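Local coordinates for CBS domain protein (Streptococcus pneumoniae serotype 4, PDB 7LZG) that is of unknown function but carries a pair of CBS domains, modules that in many relatives bind adenine nucleotides and regulate partner activities, at residues T49-V54 with G62-R67. Numbering follows the deposited sequence.
Sequences TRVPVV and GTIGLR
R50 CG lies anti to its carbonyl carbon (chi1 -48°), and a bend at chi3 (64°) turns the guanidinium over the 62-65 backbone. One face of the group lies over I64 C and G65 N. T63 meets it near its plane, with R50 NE 3.4 Å from T63 OG1. The charge is paired with D68, whose OD2 forms a salt bridge with R50 NH2 and accepts a hydrogen bond from G65 N. G65 is the N-cap of helix 66-76.

The two strands form the antiparallel beta hairpin of a CBS domain, and strand 30-31 runs parallel to 50-54 on its other side. V51 and I64 are a hydrogen-bonded pair. V51 N donates to I64 O at 3.0 Å, nearly straight (164°), and I64 N returns a bond to V51 O. G62 N donates to V53 O over 3.2 Å.

On the face opposite R50 and T63, I64 CG2 touches both valines. It lies 3.7 Å from V53 CG2 and 3.8 Å from V51 CG2. V51 also packs on L43 of helix 36-45. On the R50 side, P52 and T63 pack on F117 of strand 117-121.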
loop_
_atom_site.group_PDB
_atom_site.type_symbol
_atom_site.label_atom_id
_atom_site.label_comp_id
_atom_site.label_asym_id
_atom_site.label_seq_id
_atom_site.Cartn_x
_atom_site.Cartn_y
_atom_site.Cartn_z
ATOM N N THR B 49 -1.222 -5.451 -3.613
ATOM C CA THR B 49 -1.478 -4.548 -4.728
ATOM C C THR B 49 -0.474 -4.740 -5.856
ATOM O O THR B 49 -0.830 -4.592 -7.031
ATOM C CB THR B 49 -1.463 -3.097 -4.242
ATOM O OG1 THR B 49 -2.404 -2.941 -3.172
ATOM C CG2 THR B 49 -1.840 -2.146 -5.369
ATOM N N ARG B 50 0.771 -5.082 -5.528
ATOM C CA ARG B 50 1.803 -5.329 -6.524
ATOM C C ARG B 50 2.431 -6.691 -6.279
ATOM O O ARG B 50 2.678 -7.073 -5.131
ATOM C CB ARG B 50 2.889 -4.249 -6.492
ATOM C CG ARG B 50 2.355 -2.832 -6.481
ATOM C CD ARG B 50 3.417 -1.845 -6.924
ATOM N NE ARG B 50 3.818 -2.073 -8.307
ATOM C CZ ARG B 50 3.192 -1.564 -9.360
ATOM N NH1 ARG B 50 2.123 -0.795 -9.225
ATOM N NH2 ARG B 50 3.649 -1.835 -10.580
ATOM N N VAL B 51 2.682 -7.421 -7.361
ATOM C CA VAL B 51 3.372 -8.704 -7.275
ATOM C C VAL B 51 4.606 -8.651 -8.168
ATOM O O VAL B 51 4.586 -7.989 -9.217
ATOM C CB VAL B 51 2.449 -9.872 -7.660
ATOM C CG1 VAL B 51 1.262 -9.941 -6.714
ATOM C CG2 VAL B 51 1.986 -9.742 -9.100
ATOM N N PRO B 52 5.699 -9.308 -7.793
ATOM C CA PRO B 52 6.890 -9.299 -8.644
ATOM C C PRO B 52 6.694 -10.169 -9.874
ATOM O O PRO B 52 5.870 -11.086 -9.902
ATOM C CB PRO B 52 7.981 -9.865 -7.730
ATOM C CG PRO B 52 7.236 -10.727 -6.768
ATOM C CD PRO B 52 5.911 -10.058 -6.543
ATOM N N VAL B 53 7.468 -9.857 -10.911
ATOM C CA VAL B 53 7.435 -10.583 -12.174
ATOM C C VAL B 53 8.815 -11.169 -12.422
ATOM O O VAL B 53 9.820 -10.451 -12.368
ATOM C CB VAL B 53 7.006 -9.680 -13.344
ATOM C CG1 VAL B 53 7.130 -10.425 -14.661
ATOM C CG2 VAL B 53 5.582 -9.193 -13.140
ATOM N N VAL B 54 8.861 -12.472 -12.692
ATOM C CA VAL B 54 10.105 -13.186 -12.934
ATOM C C VAL B 54 9.979 -13.966 -14.237
ATOM O O VAL B 54 8.888 -14.153 -14.777
ATOM C CB VAL B 54 10.473 -14.128 -11.770
ATOM C CG1 VAL B 54 10.683 -13.333 -10.491
ATOM C CG2 VAL B 54 9.392 -15.177 -11.577
ATOM N N GLY B 62 10.345 -7.298 -12.859
ATOM C CA GLY B 62 9.798 -6.102 -12.257
ATOM C C GLY B 62 8.572 -6.441 -11.437
ATOM O O GLY B 62 8.302 -7.607 -11.139
ATOM N N THR B 63 7.836 -5.397 -11.075
ATOM C CA THR B 63 6.581 -5.532 -10.354
ATOM C C THR B 63 5.430 -5.099 -11.251
ATOM O O THR B 63 5.605 -4.289 -12.164
ATOM C CB THR B 63 6.579 -4.697 -9.072
ATOM O OG1 THR B 63 6.745 -3.313 -9.404
ATOM C CG2 THR B 63 7.708 -5.133 -8.153
ATOM N N ILE B 64 4.246 -5.647 -10.985
ATOM C CA ILE B 64 3.064 -5.336 -11.775
ATOM C C ILE B 64 1.860 -5.217 -10.851
ATOM O O ILE B 64 1.775 -5.881 -9.813
ATOM C CB ILE B 64 2.815 -6.392 -12.877
ATOM C CG1 ILE B 64 1.806 -5.871 -13.901
ATOM C CG2 ILE B 64 2.343 -7.708 -12.272
ATOM C CD1 ILE B 64 1.562 -6.811 -15.051
ATOM N N GLY B 65 0.937 -4.335 -11.229
ATOM C CA GLY B 65 -0.323 -4.186 -10.533
ATOM C C GLY B 65 -1.456 -4.041 -11.527
ATOM O O GLY B 65 -1.243 -4.027 -12.740
ATOM N N LEU B 66 -2.671 -3.937 -10.987
ATOM C CA LEU B 66 -3.839 -3.781 -11.846
ATOM C C LEU B 66 -3.824 -2.449 -12.581
ATOM O O LEU B 66 -4.306 -2.367 -13.715
ATOM C CB LEU B 66 -5.114 -3.925 -11.022
ATOM C CG LEU B 66 -5.435 -5.367 -10.640
ATOM C CD1 LEU B 66 -6.613 -5.409 -9.692
ATOM C CD2 LEU B 66 -5.717 -6.178 -11.891
ATOM N N ARG B 67 -3.282 -1.399 -11.958
ATOM C CA ARG B 67 -3.175 -0.116 -12.645
ATOM C C ARG B 67 -2.283 -0.227 -13.873
ATOM O O ARG B 67 -2.567 0.378 -14.913
ATOM C CB ARG B 67 -2.648 0.954 -11.690
ATOM C CG ARG B 67 -2.437 2.313 -12.345
ATOM C CD ARG B 67 -1.915 3.335 -11.351
ATOM N NE ARG B 67 -0.723 2.860 -10.659
ATOM C CZ ARG B 67 0.001 3.590 -9.821
ATOM N NH1 ARG B 67 -0.308 4.850 -9.560
ATOM N NH2 ARG B 67 1.063 3.044 -9.236
#